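Local coordinates for protein lipase (Streptomyces rimosus, PDB 5MAL) that hydrolyses triacylglycerols, p-nitrophenyl and naphthyl esters and palmitoyl-CoA, with a preference for medium-length acyl chains, as a secreted monomeric serine esterase of the GDSL family, at residues T31-Y34 and P35-W38; T57-V60 and L61-L65; A165-D168 and D169-V173; A175-A178 and A179-G182; F185-V188 and N189-F192. One frame throughout, in Å; residues are numbered along the deposited sequence.

Contact 1: residues T31-Y34 and P35-W38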
loop_
_atom_site.group_PDB
_atom_site.type_symbol
_atom_site.label_atom_id
_atom_site.label_comp_id
_atom_site.label_asym_id
_atom_site.label_seq_id
_atom_site.Cartn_x
_atom_site.Cartn_y
_atom_site.Cartn_z
ATOM N N THR A 31 4.650 10.912 -9.528
ATOM C CA THR A 31 3.591 11.868 -9.831
ATOM C C THR A 31 2.345 11.155 -10.349
ATOM O O THR A 31 1.276 11.767 -10.481
ATOM C CB THR A 31 4.045 12.929 -10.858
ATOM O OG1 THR A 31 4.263 12.309 -12.125
ATOM C CG2 THR A 31 5.316 13.582 -10.402
ATOM N N LYS A 32 2.477 9.862 -10.636
ATOM C CA LYS A 32 1.334 9.069 -11.064
ATOM C C LYS A 32 0.833 8.165 -9.942
ATOM O O LYS A 32 -0.020 7.308 -10.160
ATOM C CB LYS A 32 1.686 8.236 -12.291
ATOM C CG LYS A 32 2.041 9.091 -13.494
ATOM C CD LYS A 32 2.203 8.263 -14.753
ATOM C CE LYS A 32 2.748 9.118 -15.887
ATOM N NZ LYS A 32 1.767 10.135 -16.337
ATOM N N SER A 33 1.366 8.366 -8.744
ATOM C CA SER A 33 0.855 7.693 -7.548
ATOM C C SER A 33 -0.533 8.209 -7.194
ATOM O O SER A 33 -0.889 9.334 -7.563
ATOM C CB SER A 33 1.787 7.940 -6.369
ATOM O OG SER A 33 1.749 9.316 -6.028
ATOM N N TYR A 34 -1.324 7.437 -6.448
ATOM C CA TYR A 34 -2.675 7.944 -6.209
ATOM C C TYR A 34 -2.649 9.257 -5.396
ATOM O O TYR A 34 -3.456 10.130 -5.658
ATOM C CB TYR A 34 -3.579 6.889 -5.541
ATOM C CG TYR A 34 -3.239 6.574 -4.116
ATOM C CD1 TYR A 34 -3.769 7.336 -3.072
ATOM C CD2 TYR A 34 -2.424 5.496 -3.803
ATOM C CE1 TYR A 34 -3.454 7.053 -1.767
ATOM C CE2 TYR A 34 -2.110 5.196 -2.496
ATOM C CZ TYR A 34 -2.629 5.987 -1.484
ATOM O OH TYR A 34 -2.335 5.725 -0.177
ATOM N N PRO A 35 -1.697 9.432 -4.441
ATOM C CA PRO A 35 -1.771 10.737 -3.779
ATOM C C PRO A 35 -1.439 11.897 -4.697
ATOM O O PRO A 35 -2.095 12.926 -4.620
ATOM C CB PRO A 35 -0.716 10.626 -2.669
ATOM C CG PRO A 35 -0.645 9.170 -2.381
ATOM C CD PRO A 35 -0.721 8.560 -3.755
ATOM N N ALA A 36 -0.440 11.735 -5.552
ATOM C CA ALA A 36 -0.077 12.809 -6.465
ATOM C C ALA A 36 -1.215 13.076 -7.454
ATOM O O ALA A 36 -1.518 14.225 -7.772
ATOM C CB ALA A 36 1.198 12.471 -7.198
ATOM N N LEU A 37 -1.852 12.015 -7.938
ATOM C CA LEU A 37 -3.001 12.180 -8.821
ATOM C C LEU A 37 -4.156 12.889 -8.119
ATOM O O LEU A 37 -4.853 13.727 -8.712
ATOM C CB LEU A 37 -3.474 10.830 -9.347
ATOM C CG LEU A 37 -2.518 10.100 -10.293
ATOM C CD1 LEU A 37 -3.108 8.747 -10.646
ATOM C CD2 LEU A 37 -2.261 10.917 -11.548
ATOM N N TRP A 38 -4.381 12.532 -6.863
ATOM C CA TRP A 38 -5.421 13.182 -6.098
ATOM C C TRP A 38 -5.105 14.668 -5.956
ATOM O O TRP A 38 -5.951 15.512 -6.213
ATOM C CB TRP A 38 -5.569 12.536 -4.723
ATOM C CG TRP A 38 -6.839 12.907 -4.039
ATOM C CD1 TRP A 38 -8.019 12.208 -4.048
ATOM C CD2 TRP A 38 -7.062 14.055 -3.226
ATOM N NE1 TRP A 38 -8.959 12.861 -3.291
ATOM C CE2 TRP A 38 -8.399 14.001 -2.782
ATOM C CE3 TRP A 38 -6.264 15.136 -2.839
ATOM C CZ2 TRP A 38 -8.950 14.977 -1.957
ATOM C CZ3 TRP A 38 -6.826 16.115 -2.021
ATOM C CH2 TRP A 38 -8.152 16.024 -1.594
HETATM O O HOH W 1 0.051 14.122 -10.576
#
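The ring of Tyr-34 lies against the pyrrolidine of Pro-35, whose CD sits 3.3 Å from the ring centroid and 16° off the ring normal. That is a CH-pi contact over one face. It follows from the tyrosine's first torsion: CG stands between the backbone N and the carbonyl carbon (chi1 70°), which folds the ring back over the next residue. With the ring cut back to an alanine, that side of Pro-35 would probably be uncovered and Ser-12 OG, hydrogen-bonded to Tyr-34 OH, left without its phenolic mate. One turn on, Leu-37 drapes over the incoming loop, with CD1 3.4 Å from Lys-32 O and CG 3.3 Å from Ser-33 O. The methyl of Ala-36 rests on the carbonyl of Thr-31, CB to O 3.4 Å. Three bonds position these groups. Ser-33 OG accepts from Ala-36 N at 3.3 Å, with an N-H...O angle of 160°, and is also bonded to Ser-30 O. Ser-33 O takes Leu-37 N at 2.9 Å, nearly along the C=O axis, and Tyr-34 O takes Trp-38 N at 2.8 Å. Further out, Phe-47 and Phe-49 of strand 46-49 touch Pro-35, while Leu-37 meets helix 219-232. Ser-33 in the N-cap position, with its side chain closing on the third residue after it, is the classical N-terminal cap, here starting helix 34-40 of the SGNH hydrolase fold.

Contact 2: residues T57-V60 and L61-L65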
loop_
_atom_site.group_PDB
_atom_site.type_symbol
_atom_site.label_atom_id
_atom_site.label_comp_id
_atom_site.label_asym_id
_atom_site.label_seq_id
_atom_site.Cartn_x
_atom_site.Cartn_y
_atom_site.Cartn_z
ATOM N N THR A 57 6.028 0.906 9.638
ATOM C CA THR A 57 5.332 1.775 10.581
ATOM C C THR A 57 6.321 2.652 11.358
ATOM O O THR A 57 6.035 3.813 11.633
ATOM C CB THR A 57 4.477 0.971 11.575
ATOM O OG1 THR A 57 5.307 0.035 12.268
ATOM C CG2 THR A 57 3.348 0.222 10.852
ATOM N N GLY A 58 7.483 2.091 11.684
ATOM C CA GLY A 58 8.515 2.809 12.417
ATOM C C GLY A 58 9.112 3.949 11.616
ATOM O O GLY A 58 9.495 4.989 12.157
ATOM N N ASP A 59 9.191 3.753 10.307
ATOM C CA ASP A 59 9.691 4.783 9.413
ATOM C C ASP A 59 8.663 5.892 9.275
ATOM O O ASP A 59 9.015 7.059 9.133
ATOM C CB ASP A 59 10.027 4.183 8.054
ATOM C CG ASP A 59 11.054 3.084 8.162
ATOM O OD1 ASP A 59 12.162 3.373 8.666
ATOM O OD2 ASP A 59 10.744 1.935 7.795
ATOM N N VAL A 60 7.389 5.521 9.316
ATOM C CA VAL A 60 6.342 6.524 9.265
ATOM C C VAL A 60 6.483 7.420 10.498
ATOM O O VAL A 60 6.441 8.650 10.395
ATOM C CB VAL A 60 4.931 5.898 9.203
ATOM C CG1 VAL A 60 3.884 6.980 9.275
ATOM C CG2 VAL A 60 4.757 5.092 7.905
ATOM N N LEU A 61 6.706 6.795 11.647
ATOM C CA LEU A 61 6.878 7.531 12.904
ATOM C C LEU A 61 8.123 8.419 12.890
ATOM O O LEU A 61 8.090 9.563 13.345
ATOM C CB LEU A 61 6.950 6.549 14.069
ATOM C CG LEU A 61 5.675 5.737 14.317
ATOM C CD1 LEU A 61 5.892 4.682 15.384
ATOM C CD2 LEU A 61 4.554 6.656 14.709
ATOM N N ALA A 62 9.216 7.902 12.340
ATOM C CA ALA A 62 10.494 8.611 12.389
ATOM C C ALA A 62 10.678 9.682 11.316
ATOM O O ALA A 62 11.410 10.641 11.525
ATOM C CB ALA A 62 11.646 7.605 12.300
ATOM N N LYS A 63 10.034 9.519 10.164
ATOM C CA LYS A 63 10.390 10.332 9.012
ATOM C C LYS A 63 9.204 11.002 8.327
ATOM O O LYS A 63 9.405 11.938 7.554
ATOM C CB LYS A 63 11.141 9.486 7.967
ATOM C CG LYS A 63 12.574 9.078 8.351
ATOM C CD LYS A 63 13.307 8.423 7.175
ATOM C CE LYS A 63 12.578 7.173 6.690
ATOM N NZ LYS A 63 13.449 5.960 6.584
ATOM N N GLN A 64 7.986 10.516 8.578
ATOM C CA GLN A 64 6.850 10.885 7.714
ATOM C C GLN A 64 5.756 11.751 8.331
ATOM O O GLN A 64 4.974 12.369 7.605
ATOM C CB GLN A 64 6.180 9.623 7.175
ATOM C CG GLN A 64 7.104 8.702 6.386
ATOM C CD GLN A 64 6.312 7.659 5.634
ATOM O OE1 GLN A 64 5.082 7.734 5.587
ATOM N NE2 GLN A 64 7.002 6.691 5.034
ATOM N N LEU A 65 5.662 11.782 9.652
ATOM C CA LEU A 65 4.535 12.481 10.263
ATOM C C LEU A 65 4.779 13.976 10.442
ATOM O O LEU A 65 3.892 14.700 10.894
ATOM C CB LEU A 65 4.189 11.850 11.606
ATOM C CG LEU A 65 3.698 10.403 11.544
ATOM C CD1 LEU A 65 3.565 9.845 12.938
ATOM C CD2 LEU A 65 2.370 10.298 10.794
#
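Asp-59 and Lys-63 form an i to i+4 salt bridge on helix 57-64, whose last turn widens into a pi-type turn. The two side chains run side by side in the same direction, and OD1 of Asp-59 stands 3.6 Å from NZ of Lys-63, a long separation. The lysine chain bends at its third and fourth torsions to bring the ammonium round; the other carboxylate oxygen, OD2, is held by the backbone N of Arg-56. On the buried side Gln-64 crosses Val-60 obliquely. Its CG points away from its own carbonyl carbon (chi1 -58°) and the chain runs on extended, which sets OE1 3.5 Å from Val-60 CG2. The widening shows at Val-60 O: Gln-64 N reaches it at 3.0 Å from above the carbonyl plane, and Leu-65 N, at 3.3 Å and 120°, adds only a weak bond. Leu-65 also packs on the same valine, CD2 to CG1 4.0 Å. Gln-64 OE1 accepts from Gly-8 N and its side chain touches Leu-7, so the helix end is tied to strand 3-8. Thr-57 and Leu-65 lean on helix 98-130, and Val-60 touches Ile-79, beyond strand 74-78.

Contact 3: residues A165-D168 and D169-V173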
loop_
_atom_site.group_PDB
_atom_site.type_symbol
_atom_site.label_atom_id
_atom_site.label_comp_id
_atom_site.label_asym_id
_atom_site.label_seq_id
_atom_site.Cartn_x
_atom_site.Cartn_y
_atom_site.Cartn_z
ATOM N N ALA A 165 -3.880 -14.702 0.502
ATOM C CA ALA A 165 -4.351 -14.841 1.872
ATOM C C ALA A 165 -3.667 -13.837 2.789
ATOM O O ALA A 165 -4.301 -13.288 3.688
ATOM C CB ALA A 165 -4.126 -16.273 2.369
ATOM N N ALA A 166 -2.373 -13.619 2.563
ATOM C CA ALA A 166 -1.612 -12.604 3.278
ATOM C C ALA A 166 -2.238 -11.238 3.052
ATOM O O ALA A 166 -2.403 -10.467 3.981
ATOM C CB ALA A 166 -0.159 -12.602 2.830
ATOM N N ALA A 167 -2.577 -10.939 1.804
ATOM C CA ALA A 167 -3.268 -9.691 1.494
ATOM C C ALA A 167 -4.596 -9.630 2.229
ATOM O O ALA A 167 -4.922 -8.621 2.858
ATOM C CB ALA A 167 -3.494 -9.566 0.002
ATOM N N ASP A 168 -5.367 -10.714 2.144
ATOM C CA ASP A 168 -6.644 -10.778 2.837
ATOM C C ASP A 168 -6.444 -10.518 4.325
ATOM O O ASP A 168 -7.173 -9.725 4.930
ATOM C CB ASP A 168 -7.321 -12.134 2.618
ATOM C CG ASP A 168 -7.895 -12.285 1.224
ATOM O OD1 ASP A 168 -7.876 -11.297 0.467
ATOM O OD2 ASP A 168 -8.384 -13.392 0.897
ATOM N N ASP A 169 -5.426 -11.158 4.896
ATOM C CA ASP A 169 -5.108 -10.984 6.320
ATOM C C ASP A 169 -4.804 -9.532 6.618
ATOM O O ASP A 169 -5.349 -8.972 7.567
ATOM C CB ASP A 169 -3.909 -11.836 6.748
ATOM C CG ASP A 169 -4.257 -13.312 6.931
ATOM O OD1 ASP A 169 -5.412 -13.714 6.694
ATOM O OD2 ASP A 169 -3.351 -14.077 7.302
ATOM N N ILE A 170 -3.932 -8.917 5.819
ATOM C CA ILE A 170 -3.488 -7.575 6.166
ATOM C C ILE A 170 -4.630 -6.597 6.001
ATOM O O ILE A 170 -4.737 -5.651 6.794
ATOM C CB ILE A 170 -2.236 -7.120 5.360
ATOM C CG1 ILE A 170 -1.539 -5.969 6.089
ATOM C CG2 ILE A 170 -2.566 -6.762 3.916
ATOM C CD1 ILE A 170 -0.119 -5.759 5.647
ATOM N N ASN A 171 -5.504 -6.840 5.023
ATOM C CA ASN A 171 -6.653 -5.964 4.793
ATOM C C ASN A 171 -7.698 -6.084 5.897
ATOM O O ASN A 171 -8.300 -5.087 6.299
ATOM C CB ASN A 171 -7.277 -6.252 3.436
ATOM C CG ASN A 171 -6.405 -5.764 2.304
ATOM O OD1 ASN A 171 -5.650 -4.804 2.478
ATOM N ND2 ASN A 171 -6.482 -6.425 1.147
ATOM N N ALA A 172 -7.913 -7.304 6.382
ATOM C CA ALA A 172 -8.811 -7.527 7.513
ATOM C C ALA A 172 -8.269 -6.850 8.758
ATOM O O ALA A 172 -8.993 -6.126 9.426
ATOM C CB ALA A 172 -9.012 -9.020 7.764
ATOM N N VAL A 173 -6.996 -7.077 9.068
ATOM C CA VAL A 173 -6.381 -6.471 10.244
ATOM C C VAL A 173 -6.454 -4.952 10.159
ATOM O O VAL A 173 -6.796 -4.260 11.119
ATOM C CB VAL A 173 -4.919 -6.908 10.403
ATOM C CG1 VAL A 173 -4.215 -6.060 11.444
ATOM C CG2 VAL A 173 -4.850 -8.382 10.795
HETATM O O HOH W 2 -7.933 -8.709 0.650
#
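Asp-169 folds its carboxylate back along the helix toward Ala-165, with CG turned away from its own carbonyl carbon (chi1 -77°). CG thereby lies 3.2 Å from Ala-165 O, the same oxygen that takes Asp-169 N at 2.7 Å with an N-H...O angle of 157°. Asp-169 OD1 is also 3.2 Å from Ala-165 O, but both are acceptors and no bond forms. What holds the carboxylate is helix 98-130, where Arg-109 NE makes a salt bridge to Asp-169 OD2 and Gln-113 NE2 a hydrogen bond. An asparagine in its place would probably leave Arg-109 without the negative charge it pairs with. The contact is thus part of a helix-helix interface flanking the sheet of the SGNH hydrolase fold: Ile-170 from helix 159-180 packs on Leu-116, and its CG2 lies 3.2 Å from Ala-167 O. Asp-168, on another side of the helix, reaches Asn-171 through a water that donates to Asp-168 OD1 at 2.6 Å and accepts from Asn-171 ND2 at 2.8 Å. Each end of this bridge has a second partner: Arg-143 NH1 makes a salt bridge to Asp-168 OD1, and Tyr-141 O accepts from Asn-171 ND2. Asp-168 O in turn takes Ala-172 N at 2.9 Å.

Contact 4: residues A175-A178 and A179-G182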
loop_
_atom_site.group_PDB
_atom_site.type_symbol
_atom_site.label_atom_id
_atom_site.label_comp_id
_atom_site.label_asym_id
_atom_site.label_seq_id
_atom_site.Cartn_x
_atom_site.Cartn_y
_atom_site.Cartn_z
ATOM N N ALA A 175 -8.435 -2.979 8.150
ATOM C CA ALA A 175 -9.763 -2.388 8.141
ATOM C C ALA A 175 -10.273 -2.258 9.572
ATOM O O ALA A 175 -10.832 -1.230 9.946
ATOM C CB ALA A 175 -10.720 -3.207 7.303
ATOM N N LYS A 176 -10.057 -3.283 10.383
ATOM C CA LYS A 176 -10.519 -3.207 11.775
ATOM C C LYS A 176 -9.719 -2.206 12.620
ATOM O O LYS A 176 -10.316 -1.507 13.435
ATOM C CB LYS A 176 -10.525 -4.598 12.416
ATOM C CG LYS A 176 -11.190 -5.623 11.514
ATOM C CD LYS A 176 -11.659 -6.889 12.236
ATOM C CE LYS A 176 -10.745 -7.294 13.378
ATOM N NZ LYS A 176 -10.976 -8.732 13.717
ATOM N N ARG A 177 -8.403 -2.112 12.423
ATOM C CA ARG A 177 -7.616 -1.083 13.113
ATOM C C ARG A 177 -8.056 0.312 12.695
ATOM O O ARG A 177 -8.216 1.194 13.534
ATOM C CB ARG A 177 -6.113 -1.221 12.835
ATOM C CG ARG A 177 -5.359 -2.337 13.565
ATOM C CD ARG A 177 -5.399 -2.205 15.086
ATOM N NE ARG A 177 -6.631 -2.786 15.590
ATOM C CZ ARG A 177 -7.417 -2.219 16.495
ATOM N NH1 ARG A 177 -7.097 -1.044 17.030
ATOM N NH2 ARG A 177 -8.523 -2.843 16.861
ATOM N N ALA A 178 -8.235 0.511 11.387
ATOM C CA ALA A 178 -8.657 1.803 10.861
ATOM C C ALA A 178 -9.985 2.218 11.479
ATOM O O ALA A 178 -10.128 3.324 12.003
ATOM C CB ALA A 178 -8.768 1.746 9.355
ATOM N N ALA A 179 -10.951 1.312 11.432
ATOM C CA ALA A 179 -12.268 1.583 11.993
ATOM C C ALA A 179 -12.168 1.834 13.498
ATOM O O ALA A 179 -12.942 2.618 14.063
ATOM C CB ALA A 179 -13.205 0.435 11.705
ATOM N N ASP A 180 -11.192 1.193 14.142
ATOM C CA ASP A 180 -11.017 1.339 15.586
ATOM C C ASP A 180 -10.508 2.720 15.980
ATOM O O ASP A 180 -10.572 3.100 17.148
ATOM C CB ASP A 180 -10.062 0.289 16.121
ATOM C CG ASP A 180 -10.466 -0.194 17.487
ATOM O OD1 ASP A 180 -11.670 -0.460 17.677
ATOM O OD2 ASP A 180 -9.583 -0.285 18.358
ATOM N N HIS A 181 -10.001 3.469 15.003
ATOM C CA HIS A 181 -9.619 4.862 15.225
ATOM C C HIS A 181 -10.545 5.830 14.497
ATOM O O HIS A 181 -10.278 7.029 14.426
ATOM C CB HIS A 181 -8.185 5.102 14.775
ATOM C CG HIS A 181 -7.172 4.358 15.576
ATOM N ND1 HIS A 181 -6.304 4.991 16.438
ATOM C CD2 HIS A 181 -6.877 3.036 15.643
ATOM C CE1 HIS A 181 -5.521 4.092 17.004
ATOM N NE2 HIS A 181 -5.843 2.899 16.536
ATOM N N GLY A 182 -11.640 5.302 13.958
ATOM C CA GLY A 182 -12.603 6.114 13.248
ATOM C C GLY A 182 -12.091 6.559 11.894
ATOM O O GLY A 182 -12.590 7.535 11.327
#
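Arg-177 and Asp-180 form a salt bridge in which the carboxylate is turned steeply to the guanidinium, their planes 71° apart, and not set flat against it in the paired fashion. One oxygen does the work: OD2 of Asp-180 accepts from NH1 of Arg-177 at 2.9 Å, with an N-H...O angle of 148°. The oxygen sits at the guanidinium edge, in its plane, yet is itself met on its anti side, with the donor tilted out of the carboxylate plane. Bends at the second and third torsions of the arginine bring its end back alongside Asp-180, although its CB points away from the segment 179-182. Arg-177 NH1 has a second acidic partner, Asp-121 on helix 98-130, so the guanidinium joins the end of its own helix to that neighbour. His-181 works in the same way. Its ring turns an edge to the backbone of Arg-177, CD2 lying 3.1 Å from Arg-177 O in the ring plane, and its two nitrogens are bonded to Asp-128 and Asp-121. With acidic residues at both nitrogens, the imidazole would probably be favoured in its protonated form. The backbone bonding shifts as the helix runs out. Asp-180 N still bonds Lys-176 O at 2.9 Å, whereas His-181 N reaches Ala-178 O at 3.0 Å and Arg-177 O only weakly, at 3.2 Å. Gly-182 N then bonds back to Ala-179 O at 3.0 Å, and Phe-183 N to Ala-178 O. With positive phi (73°) at Gly-182 as the C-prime residue, this is a Schellman motif ending helix 159-180.

Contact 5: residues F185-V188 and N189-F192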
loop_
_atom_site.group_PDB
_atom_site.type_symbol
_atom_site.label_atom_id
_atom_site.label_comp_id
_atom_site.label_asym_id
_atom_site.label_seq_id
_atom_site.Cartn_x
_atom_site.Cartn_y
_atom_site.Cartn_z
ATOM N N PHE A 185 -11.526 3.028 5.758
ATOM C CA PHE A 185 -10.695 2.038 5.075
ATOM C C PHE A 185 -11.116 1.947 3.624
ATOM O O PHE A 185 -12.310 1.835 3.310
ATOM C CB PHE A 185 -10.802 0.667 5.732
ATOM C CG PHE A 185 -9.957 -0.372 5.074
ATOM C CD1 PHE A 185 -8.592 -0.405 5.292
ATOM C CD2 PHE A 185 -10.521 -1.299 4.203
ATOM C CE1 PHE A 185 -7.797 -1.365 4.669
ATOM C CE2 PHE A 185 -9.734 -2.254 3.587
ATOM C CZ PHE A 185 -8.366 -2.282 3.831
ATOM N N GLY A 186 -10.137 1.999 2.735
ATOM C CA GLY A 186 -10.391 1.886 1.317
ATOM C C GLY A 186 -9.900 0.532 0.846
ATOM O O GLY A 186 -8.693 0.255 0.809
ATOM N N ASP A 187 -10.848 -0.334 0.520
ATOM C CA ASP A 187 -10.531 -1.673 0.038
ATOM C C ASP A 187 -10.219 -1.605 -1.451
ATOM O O ASP A 187 -11.111 -1.382 -2.267
ATOM C CB ASP A 187 -11.705 -2.615 0.301
ATOM C CG ASP A 187 -11.461 -4.019 -0.215
ATOM O OD1 ASP A 187 -10.343 -4.314 -0.687
ATOM O OD2 ASP A 187 -12.401 -4.839 -0.130
ATOM N N VAL A 188 -8.963 -1.806 -1.824
ATOM C CA VAL A 188 -8.632 -1.619 -3.233
ATOM C C VAL A 188 -8.929 -2.858 -4.072
ATOM O O VAL A 188 -8.779 -2.831 -5.287
ATOM C CB VAL A 188 -7.161 -1.198 -3.423
ATOM C CG1 VAL A 188 -6.938 0.182 -2.793
ATOM C CG2 VAL A 188 -6.197 -2.239 -2.857
ATOM N N ASN A 189 -9.393 -3.932 -3.444
ATOM C CA ASN A 189 -9.860 -5.070 -4.221
ATOM C C ASN A 189 -11.133 -4.730 -4.968
ATOM O O ASN A 189 -11.513 -5.418 -5.914
ATOM C CB ASN A 189 -10.095 -6.275 -3.325
ATOM C CG ASN A 189 -8.818 -6.886 -2.860
ATOM O OD1 ASN A 189 -7.888 -7.059 -3.645
ATOM N ND2 ASN A 189 -8.749 -7.210 -1.577
ATOM N N THR A 190 -11.800 -3.664 -4.547
ATOM C CA THR A 190 -13.019 -3.268 -5.229
ATOM C C THR A 190 -12.672 -2.876 -6.662
ATOM O O THR A 190 -13.453 -3.095 -7.588
ATOM C CB THR A 190 -13.725 -2.118 -4.505
ATOM O OG1 THR A 190 -12.823 -1.020 -4.340
ATOM C CG2 THR A 190 -14.194 -2.577 -3.137
ATOM N N THR A 191 -11.481 -2.325 -6.846
ATOM C CA THR A 191 -11.065 -1.870 -8.172
ATOM C C THR A 191 -10.070 -2.812 -8.835
ATOM O O THR A 191 -10.042 -2.903 -10.058
ATOM C CB THR A 191 -10.432 -0.486 -8.117
ATOM O OG1 THR A 191 -9.433 -0.476 -7.090
ATOM C CG2 THR A 191 -11.492 0.582 -7.810
ATOM N N PHE A 192 -9.220 -3.471 -8.041
ATOM C CA PHE A 192 -8.220 -4.379 -8.617
ATOM C C PHE A 192 -8.791 -5.740 -9.028
ATOM O O PHE A 192 -8.117 -6.508 -9.713
ATOM C CB PHE A 192 -7.050 -4.601 -7.637
ATOM C CG PHE A 192 -5.998 -3.522 -7.685
ATOM C CD1 PHE A 192 -6.109 -2.392 -6.891
ATOM C CD2 PHE A 192 -4.890 -3.649 -8.528
ATOM C CE1 PHE A 192 -5.135 -1.391 -6.926
ATOM C CE2 PHE A 192 -3.904 -2.660 -8.566
ATOM C CZ PHE A 192 -4.030 -1.524 -7.764
#
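Asp-187 and Asn-189 meet through a side-chain hydrogen bond: OD1 of the aspartate accepts from Asn-189 N at 2.9 Å, a capping bond that meets the oxygen from above the carboxylate plane. The aspartate reaches it because CG lies opposite its own backbone N (chi1 178°). In a second side-chain bond Thr-190 OG1 donates to Asp-187 O at 2.7 Å, almost in line with the carbonyl (C=O...O angle 172°). This hydroxyl stands between its backbone N and carbonyl carbon (chi1 55°), and so faces the preceding turn. Among backbone bonds, Asp-187 O also takes Thr-190 N at 3.3 Å, giving that oxygen two donors from one residue. Val-188 O is likewise shared, by Phe-192 N at 2.9 Å in the carbonyl plane and by Thr-191 N at 3.2 Å from well above it. Apolar contact is confined to Val-188 and Phe-192, which lie side by side with CB of the valine 3.8 Å from CD1 of the ring; the ring edge also faces Val-188 O. Two residues, Asp-187 and Val-188, link the edge strand 184-186 to the short helix 189-192. Val-188, Thr-190 and Thr-191 rest on Val-229 of helix 219-232, Asn-189 touches Asn-171 of helix 159-180, and Phe-192 packs on Pro-142 and Leu-204.

Overall arrangement
The five contacts follow one another along the chain, all within the one SGNH hydrolase fold, around a parallel five-stranded sheet ordered 46-49, 3-8, 74-78, 135-139, 184-186. Contacts 3 and 4 lie on helix 159-180, with centres about 14 Å apart, and contact 5 joins the edge strand 184-186 to helix 189-192. Contact 5 touches both: Asn-171 meets Asn-189, and Phe-185 packs on Ala-175. Contacts 1 and 2 stand apart, on helices 34-40 and 57-64, their centres about 20 Å from each other. Contacts 2, 3 and 4 all border helix 98-130, whereas contacts 1 and 5 share helix 219-232. Side chains of contacts 1 and 2 come within about 9 Å of the nucleophile Ser-10.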